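Local coordinates for telomerase reverse transcriptase (Candida albicans SC5314, PDB 6ZDQ), which probably elongates telomeres as a reverse transcriptase, adding simple sequence repeats to chromosome ends by copying a template in the telomerase RNA, at residues Thr631-Asp643 with Phe677-Trp689. Residues are numbered along the deposited sequence; the frame is centred on the assembly and turned at random.
With nucleotides of chain B.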
loop_
_atom_site.group_PDB
_atom_site.type_symbol
_atom_site.label_atom_id
_atom_site.label_comp_id
_atom_site.label_asym_id
_atom_site.label_seq_id
_atom_site.Cartn_x
_atom_site.Cartn_y
_atom_site.Cartn_z
ATOM N N THR A 631 9.281 -22.566 -18.565
ATOM C CA THR A 631 8.954 -23.021 -19.911
ATOM C C THR A 631 7.765 -22.222 -20.427
ATOM O O THR A 631 6.677 -22.275 -19.844
ATOM C CB THR A 631 8.640 -24.519 -19.928
ATOM O OG1 THR A 631 9.762 -25.250 -19.416
ATOM C CG2 THR A 631 8.347 -24.981 -21.347
ATOM N N PHE A 632 7.976 -21.489 -21.517
ATOM C CA PHE A 632 6.930 -20.659 -22.098
ATOM C C PHE A 632 6.035 -21.486 -23.012
ATOM O O PHE A 632 6.514 -22.276 -23.830
ATOM C CB PHE A 632 7.548 -19.497 -22.875
ATOM C CG PHE A 632 6.542 -18.612 -23.560
ATOM C CD1 PHE A 632 5.751 -17.743 -22.828
ATOM C CD2 PHE A 632 6.402 -18.637 -24.938
ATOM C CE1 PHE A 632 4.829 -16.924 -23.456
ATOM C CE2 PHE A 632 5.485 -17.819 -25.571
ATOM C CZ PHE A 632 4.698 -16.962 -24.829
ATOM N N HIS A 633 4.725 -21.294 -22.867
ATOM C CA HIS A 633 3.724 -21.967 -23.689
ATOM C C HIS A 633 2.977 -20.902 -24.481
ATOM O O HIS A 633 2.190 -20.137 -23.913
ATOM C CB HIS A 633 2.770 -22.795 -22.829
ATOM C CG HIS A 633 3.444 -23.901 -22.079
ATOM N ND1 HIS A 633 4.011 -24.989 -22.707
ATOM C CD2 HIS A 633 3.641 -24.088 -20.752
ATOM C CE1 HIS A 633 4.528 -25.799 -21.800
ATOM N NE2 HIS A 633 4.318 -25.275 -20.606
ATOM N N CYS A 634 3.238 -20.847 -25.789
ATOM C CA CYS A 634 2.663 -19.793 -26.619
ATOM C C CYS A 634 1.145 -19.904 -26.702
ATOM O O CYS A 634 0.445 -18.884 -26.694
ATOM C CB CYS A 634 3.283 -19.830 -28.014
ATOM S SG CYS A 634 3.023 -18.324 -28.976
ATOM N N TYR A 635 0.615 -21.128 -26.793
ATOM C CA TYR A 635 -0.829 -21.294 -26.939
ATOM C C TYR A 635 -1.572 -20.764 -25.717
ATOM O O TYR A 635 -2.658 -20.187 -25.846
ATOM C CB TYR A 635 -1.177 -22.763 -27.193
ATOM C CG TYR A 635 -1.039 -23.663 -25.985
ATOM C CD1 TYR A 635 0.198 -24.171 -25.611
ATOM C CD2 TYR A 635 -2.149 -24.013 -25.226
ATOM C CE1 TYR A 635 0.328 -24.996 -24.510
ATOM C CE2 TYR A 635 -2.028 -24.837 -24.123
ATOM C CZ TYR A 635 -0.788 -25.325 -23.770
ATOM O OH TYR A 635 -0.661 -26.147 -22.672
ATOM N N LYS A 636 -1.004 -20.951 -24.523
ATOM C CA LYS A 636 -1.623 -20.399 -23.322
ATOM C C LYS A 636 -1.590 -18.876 -23.336
ATOM O O LYS A 636 -2.559 -18.224 -22.930
ATOM C CB LYS A 636 -0.927 -20.938 -22.071
ATOM C CG LYS A 636 -1.361 -22.340 -21.666
ATOM C CD LYS A 636 -0.675 -22.788 -20.383
ATOM C CE LYS A 636 -1.258 -24.096 -19.867
ATOM N NZ LYS A 636 -2.697 -23.962 -19.499
ATOM N N PHE A 637 -0.484 -18.292 -23.801
ATOM C CA PHE A 637 -0.393 -16.838 -23.866
ATOM C C PHE A 637 -1.338 -16.272 -24.919
ATOM O O PHE A 637 -1.910 -15.191 -24.732
ATOM C CB PHE A 637 1.045 -16.409 -24.146
ATOM C CG PHE A 637 1.234 -14.924 -24.162
ATOM C CD1 PHE A 637 1.234 -14.202 -22.980
ATOM C CD2 PHE A 637 1.403 -14.246 -25.356
ATOM C CE1 PHE A 637 1.403 -12.833 -22.990
ATOM C CE2 PHE A 637 1.573 -12.876 -25.372
ATOM C CZ PHE A 637 1.573 -12.168 -24.188
ATOM N N ILE A 638 -1.503 -16.980 -26.039
ATOM C CA ILE A 638 -2.453 -16.546 -27.059
ATOM C C ILE A 638 -3.871 -16.558 -26.502
ATOM O O ILE A 638 -4.684 -15.676 -26.811
ATOM C CB ILE A 638 -2.320 -17.423 -28.318
ATOM C CG1 ILE A 638 -1.001 -17.118 -29.034
ATOM C CG2 ILE A 638 -3.499 -17.214 -29.253
ATOM C CD1 ILE A 638 -0.795 -17.909 -30.307
ATOM N N LYS A 639 -4.190 -17.549 -25.667
ATOM C CA LYS A 639 -5.479 -17.542 -24.981
ATOM C C LYS A 639 -5.603 -16.325 -24.073
ATOM O O LYS A 639 -6.674 -15.714 -23.982
ATOM C CB LYS A 639 -5.660 -18.832 -24.180
ATOM C CG LYS A 639 -7.116 -19.199 -23.920
ATOM C CD LYS A 639 -7.234 -20.375 -22.964
ATOM C CE LYS A 639 -7.155 -19.920 -21.516
ATOM N NZ LYS A 639 -8.318 -19.066 -21.147
ATOM N N PHE A 640 -4.513 -15.958 -23.394
ATOM C CA PHE A 640 -4.519 -14.753 -22.570
ATOM C C PHE A 640 -4.756 -13.509 -23.417
ATOM O O PHE A 640 -5.541 -12.633 -23.038
ATOM C CB PHE A 640 -3.205 -14.646 -21.797
ATOM C CG PHE A 640 -2.852 -13.244 -21.385
ATOM C CD1 PHE A 640 -3.454 -12.657 -20.285
ATOM C CD2 PHE A 640 -1.910 -12.517 -22.094
ATOM C CE1 PHE A 640 -3.128 -11.368 -19.906
ATOM C CE2 PHE A 640 -1.581 -11.229 -21.720
ATOM C CZ PHE A 640 -2.190 -10.655 -20.624
ATOM N N LEU A 641 -4.082 -13.413 -24.567
ATOM C CA LEU A 641 -4.315 -12.287 -25.467
ATOM C C LEU A 641 -5.758 -12.258 -25.949
ATOM O O LEU A 641 -6.360 -11.185 -26.069
ATOM C CB LEU A 641 -3.359 -12.356 -26.658
ATOM C CG LEU A 641 -1.873 -12.126 -26.388
ATOM C CD1 LEU A 641 -1.087 -12.313 -27.668
ATOM C CD2 LEU A 641 -1.638 -10.738 -25.815
ATOM N N TYR A 642 -6.326 -13.432 -26.234
ATOM C CA TYR A 642 -7.715 -13.504 -26.677
ATOM C C TYR A 642 -8.675 -13.078 -25.573
ATOM O O TYR A 642 -9.670 -12.395 -25.840
ATOM C CB TYR A 642 -8.037 -14.919 -27.154
ATOM C CG TYR A 642 -9.453 -15.101 -27.655
ATOM C CD1 TYR A 642 -9.791 -14.788 -28.964
ATOM C CD2 TYR A 642 -10.450 -15.589 -26.820
ATOM C CE1 TYR A 642 -11.082 -14.954 -29.428
ATOM C CE2 TYR A 642 -11.745 -15.757 -27.274
ATOM C CZ TYR A 642 -12.056 -15.439 -28.580
ATOM O OH TYR A 642 -13.344 -15.605 -29.040
ATOM N N ASP A 643 -8.404 -13.484 -24.331
ATOM C CA ASP A 643 -9.293 -13.135 -23.227
ATOM C C ASP A 643 -9.348 -11.627 -23.014
ATOM O O ASP A 643 -10.432 -11.050 -22.863
ATOM C CB ASP A 643 -8.847 -13.843 -21.948
ATOM C CG ASP A 643 -8.983 -15.351 -22.036
ATOM O OD1 ASP A 643 -9.898 -15.829 -22.737
ATOM O OD2 ASP A 643 -8.170 -16.058 -21.401
ATOM N N PHE A 677 5.247 -7.527 -30.560
ATOM C CA PHE A 677 5.651 -8.928 -30.598
ATOM C C PHE A 677 6.217 -9.318 -31.958
ATOM O O PHE A 677 5.989 -10.424 -32.450
ATOM C CB PHE A 677 4.484 -9.843 -30.235
ATOM C CG PHE A 677 4.069 -9.757 -28.795
ATOM C CD1 PHE A 677 4.769 -10.444 -27.817
ATOM C CD2 PHE A 677 2.974 -8.998 -28.420
ATOM C CE1 PHE A 677 4.390 -10.369 -26.491
ATOM C CE2 PHE A 677 2.589 -8.920 -27.096
ATOM C CZ PHE A 677 3.298 -9.607 -26.130
ATOM N N SER A 678 6.967 -8.419 -32.587
ATOM C CA SER A 678 7.589 -8.686 -33.877
ATOM C C SER A 678 9.109 -8.634 -33.776
ATOM O O SER A 678 9.798 -8.176 -34.691
ATOM C CB SER A 678 7.082 -7.708 -34.935
ATOM O OG SER A 678 7.243 -6.367 -34.506
ATOM N N SER A 679 9.652 -9.098 -32.658
ATOM C CA SER A 679 11.098 -9.087 -32.465
ATOM C C SER A 679 11.679 -10.456 -32.140
ATOM O O SER A 679 12.774 -10.775 -32.610
ATOM C CB SER A 679 11.471 -8.087 -31.355
ATOM O OG SER A 679 10.849 -8.431 -30.128
ATOM N N PHE A 680 10.978 -11.270 -31.355
ATOM C CA PHE A 680 11.510 -12.535 -30.867
ATOM C C PHE A 680 11.033 -13.695 -31.733
ATOM O O PHE A 680 9.957 -13.649 -32.333
ATOM C CB PHE A 680 11.104 -12.767 -29.411
ATOM C CG PHE A 680 11.994 -13.731 -28.677
ATOM C CD1 PHE A 680 13.171 -13.297 -28.089
ATOM C CD2 PHE A 680 11.650 -15.069 -28.568
ATOM C CE1 PHE A 680 13.992 -14.180 -27.411
ATOM C CE2 PHE A 680 12.467 -15.956 -27.893
ATOM C CZ PHE A 680 13.638 -15.512 -27.314
ATOM N N GLU A 681 11.858 -14.747 -31.789
ATOM C CA GLU A 681 11.533 -15.908 -32.612
ATOM C C GLU A 681 10.295 -16.647 -32.114
ATOM O O GLU A 681 9.612 -17.303 -32.908
ATOM C CB GLU A 681 12.728 -16.858 -32.665
ATOM C CG GLU A 681 13.886 -16.342 -33.495
ATOM C CD GLU A 681 15.079 -17.271 -33.463
ATOM O OE1 GLU A 681 15.931 -17.118 -32.561
ATOM O OE2 GLU A 681 15.163 -18.158 -34.339
ATOM N N SER A 682 9.986 -16.552 -30.820
ATOM C CA SER A 682 8.804 -17.210 -30.279
ATOM C C SER A 682 7.556 -16.345 -30.365
ATOM O O SER A 682 6.443 -16.878 -30.276
ATOM C CB SER A 682 9.032 -17.616 -28.819
ATOM O OG SER A 682 7.911 -18.317 -28.306
ATOM N N TYR A 683 7.713 -15.033 -30.534
ATOM C CA TYR A 683 6.575 -14.146 -30.733
ATOM C C TYR A 683 6.013 -14.224 -32.145
ATOM O O TYR A 683 4.949 -13.650 -32.400
ATOM C CB TYR A 683 6.964 -12.696 -30.425
ATOM C CG TYR A 683 7.426 -12.443 -29.007
ATOM C CD1 TYR A 683 7.177 -13.361 -27.993
ATOM C CD2 TYR A 683 8.104 -11.276 -28.680
ATOM C CE1 TYR A 683 7.602 -13.126 -26.697
ATOM C CE2 TYR A 683 8.532 -11.032 -27.390
ATOM C CZ TYR A 683 8.278 -11.960 -26.402
ATOM O OH TYR A 683 8.701 -11.720 -25.113
ATOM N N SER A 684 6.709 -14.902 -33.061
ATOM C CA SER A 684 6.241 -15.002 -34.441
ATOM C C SER A 684 4.870 -15.662 -34.520
ATOM O O SER A 684 4.004 -15.218 -35.283
ATOM C CB SER A 684 7.259 -15.774 -35.283
ATOM O OG SER A 684 7.502 -17.060 -34.735
ATOM N N GLU A 685 4.657 -16.725 -33.742
ATOM C CA GLU A 685 3.366 -17.410 -33.748
ATOM C C GLU A 685 2.234 -16.465 -33.359
ATOM O O GLU A 685 1.116 -16.576 -33.878
ATOM C CB GLU A 685 3.418 -18.611 -32.805
ATOM C CG GLU A 685 2.109 -19.361 -32.664
ATOM C CD GLU A 685 2.214 -20.523 -31.698
ATOM O OE1 GLU A 685 3.351 -20.885 -31.329
ATOM O OE2 GLU A 685 1.160 -21.068 -31.307
ATOM N N ILE A 686 2.507 -15.529 -32.449
ATOM C CA ILE A 686 1.499 -14.550 -32.043
ATOM C C ILE A 686 1.104 -13.666 -33.221
ATOM O O ILE A 686 -0.082 -13.421 -33.465
ATOM C CB ILE A 686 2.018 -13.712 -30.863
ATOM C CG1 ILE A 686 2.245 -14.596 -29.636
ATOM C CG2 ILE A 686 1.055 -12.579 -30.553
ATOM C CD1 ILE A 686 2.945 -13.888 -28.504
ATOM N N VAL A 687 2.099 -13.174 -33.964
ATOM C CA VAL A 687 1.842 -12.217 -35.041
ATOM C C VAL A 687 0.923 -12.818 -36.097
ATOM O O VAL A 687 -0.013 -12.163 -36.570
ATOM C CB VAL A 687 3.173 -11.737 -35.650
ATOM C CG1 VAL A 687 2.962 -11.208 -37.061
ATOM C CG2 VAL A 687 3.789 -10.663 -34.773
ATOM N N GLU A 688 1.179 -14.067 -36.493
ATOM C CA GLU A 688 0.341 -14.694 -37.508
ATOM C C GLU A 688 -1.089 -14.884 -37.014
ATOM O O GLU A 688 -2.044 -14.704 -37.779
ATOM C CB GLU A 688 0.946 -16.027 -37.947
ATOM C CG GLU A 688 2.097 -15.887 -38.935
ATOM C CD GLU A 688 3.446 -15.721 -38.260
ATOM O OE1 GLU A 688 3.912 -16.687 -37.619
ATOM O OE2 GLU A 688 4.039 -14.626 -38.368
ATOM N N TRP A 689 -1.260 -15.250 -35.741
ATOM C CA TRP A 689 -2.603 -15.515 -35.229
ATOM C C TRP A 689 -3.408 -14.232 -35.052
ATOM O O TRP A 689 -4.588 -14.183 -35.420
ATOM C CB TRP A 689 -2.531 -16.276 -33.906
ATOM C CG TRP A 689 -3.822 -16.231 -33.150
ATOM C CD1 TRP A 689 -4.921 -17.015 -33.354
ATOM C CD2 TRP A 689 -4.159 -15.342 -32.077
ATOM N NE1 TRP A 689 -5.918 -16.673 -32.472
ATOM C CE2 TRP A 689 -5.474 -15.648 -31.678
ATOM C CE3 TRP A 689 -3.473 -14.321 -31.414
ATOM C CZ2 TRP A 689 -6.117 -14.970 -30.644
ATOM C CZ3 TRP A 689 -4.112 -13.648 -30.390
ATOM C CH2 TRP A 689 -5.421 -13.975 -30.015
ATOM P P C B 37 5.231 -23.552 -13.459
ATOM O OP1 C B 37 4.250 -22.444 -13.350
ATOM O OP2 C B 37 5.004 -24.813 -12.705
ATOM O "O5'" C B 37 5.407 -23.911 -14.998
ATOM C "C5'" C B 37 4.663 -24.961 -15.585
ATOM C "C4'" C B 37 5.424 -25.620 -16.704
ATOM O "O4'" C B 37 6.685 -26.138 -16.210
ATOM C "C3'" C B 37 4.744 -26.828 -17.316
ATOM O "O3'" C B 37 3.761 -26.467 -18.265
ATOM C "C2'" C B 37 5.907 -27.612 -17.903
ATOM O "O2'" C B 37 6.308 -27.056 -19.146
ATOM C "C1'" C B 37 7.005 -27.344 -16.873
ATOM N N1 C B 37 7.123 -28.417 -15.857
ATOM C C2 C B 37 7.592 -29.687 -16.219
ATOM O O2 C B 37 7.886 -29.921 -17.401
ATOM N N3 C B 37 7.705 -30.644 -15.268
ATOM C C4 C B 37 7.384 -30.374 -14.003
ATOM N N4 C B 37 7.514 -31.352 -13.103
ATOM C C5 C B 37 6.913 -29.091 -13.604
ATOM C C6 C B 37 6.805 -28.155 -14.554
ATOM P P G B 38 2.235 -26.885 -18.013
ATOM O OP1 G B 38 1.396 -26.175 -19.013
ATOM O OP2 G B 38 1.961 -26.717 -16.562
ATOM O "O5'" G B 38 2.222 -28.446 -18.327
ATOM C "C5'" G B 38 2.820 -28.957 -19.509
ATOM C "C4'" G B 38 3.226 -30.399 -19.340
ATOM O "O4'" G B 38 4.368 -30.491 -18.448
ATOM C "C3'" G B 38 2.192 -31.309 -18.697
ATOM O "O3'" G B 38 1.176 -31.730 -19.589
ATOM C "C2'" G B 38 3.049 -32.439 -18.147
ATOM O "O2'" G B 38 3.455 -33.315 -19.187
ATOM C "C1'" G B 38 4.276 -31.666 -17.667
ATOM N N9 G B 38 4.153 -31.276 -16.248
ATOM C C8 G B 38 3.701 -30.076 -15.753
ATOM N N7 G B 38 3.701 -30.026 -14.448
ATOM C C5 G B 38 4.180 -31.270 -14.060
ATOM C C6 G B 38 4.402 -31.803 -12.765
ATOM O O6 G B 38 4.214 -31.262 -11.670
ATOM N N1 G B 38 4.896 -33.101 -12.824
ATOM C C2 G B 38 5.143 -33.800 -13.978
ATOM N N2 G B 38 5.619 -35.044 -13.824
ATOM N N3 G B 38 4.940 -33.315 -15.192
ATOM C C4 G B 38 4.461 -32.054 -15.158
ATOM P P U B 46 -9.741 -23.415 -20.322
ATOM O OP1 U B 46 -9.826 -22.090 -19.655
ATOM O OP2 U B 46 -9.169 -23.511 -21.690
ATOM O "O5'" U B 46 -8.924 -24.398 -19.374
ATOM C "C5'" U B 46 -8.168 -23.903 -18.279
ATOM C "C4'" U B 46 -8.708 -24.410 -16.966
ATOM O "O4'" U B 46 -9.287 -25.731 -17.149
ATOM C "C3'" U B 46 -7.687 -24.603 -15.858
ATOM O "O3'" U B 46 -7.365 -23.402 -15.179
ATOM C "C2'" U B 46 -8.352 -25.644 -14.971
ATOM O "O2'" U B 46 -9.355 -25.047 -14.161
ATOM C "C1'" U B 46 -9.036 -26.529 -16.011
ATOM N N1 U B 46 -8.195 -27.678 -16.430
ATOM C C2 U B 46 -7.784 -28.624 -15.501
ATOM O O2 U B 46 -8.049 -28.583 -14.312
ATOM N N3 U B 46 -7.017 -29.643 -16.013
ATOM C C4 U B 46 -6.632 -29.825 -17.324
ATOM O O4 U B 46 -5.941 -30.801 -17.623
ATOM C C5 U B 46 -7.100 -28.816 -18.223
ATOM C C6 U B 46 -7.847 -27.811 -17.756
#
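NE2 of His633 meets two ribose oxygens of C37 of chain B: it donates a bent hydrogen bond to O3' (2.7 Å, 136° at the hydrogen) and is hydrogen-bonded to O2' at 3.0 Å. The residue occupies the N-cap position of helix 634-656, in the all-helical C-terminal region that forms the thumb of telomerase reverse transcriptases, so RNA is held at the start of a helix whose other side packs against 677-689. There, helix pieces 634-643 and 684-689 cross at -42°, their axes 10.3 Å apart at closest approach. No hydrogen bond joins them; the interface is largely apolar, with one knob-into-hole contact. Ile686 is the knob, seated among Cys634, Phe637, Ile638 and Leu641. Its branches divide the work: CD1 reaches the edge of the Phe637 ring, 3.5 Å from CD2, CG2 meets CD1 of Leu641, and CG1 lies against SG of Cys634. Farther along, Trp689 has CG anti to its backbone N (chi1 164°), which carries the indole back across Ile638, and CG2 of Ile638 sits over one face in a CH-pi contact, 3.4 Å from the centroid of the six-membered ring of Trp689. CB of Leu641 and CB of Tyr642 each lie 4.0 Å from the indole, at CZ3 and CZ2. On the inner side, the rings of Phe637 and Phe677 meet obliquely; Phe619 of helix 602-626 stacks on Phe637, and Leu616 of the same helix touches Phe677. Alongside Cys634, at the first turn of helix 634-656, the extended Glu685 lays its carboxylate. OD2 of Asp643 is shared by two lysines: Lys582 and, through the syn lone pair of OD2, Lys639 at 3.0 Å, whose NZ also comes within 3.7 Å of OP1 of U46 of chain B.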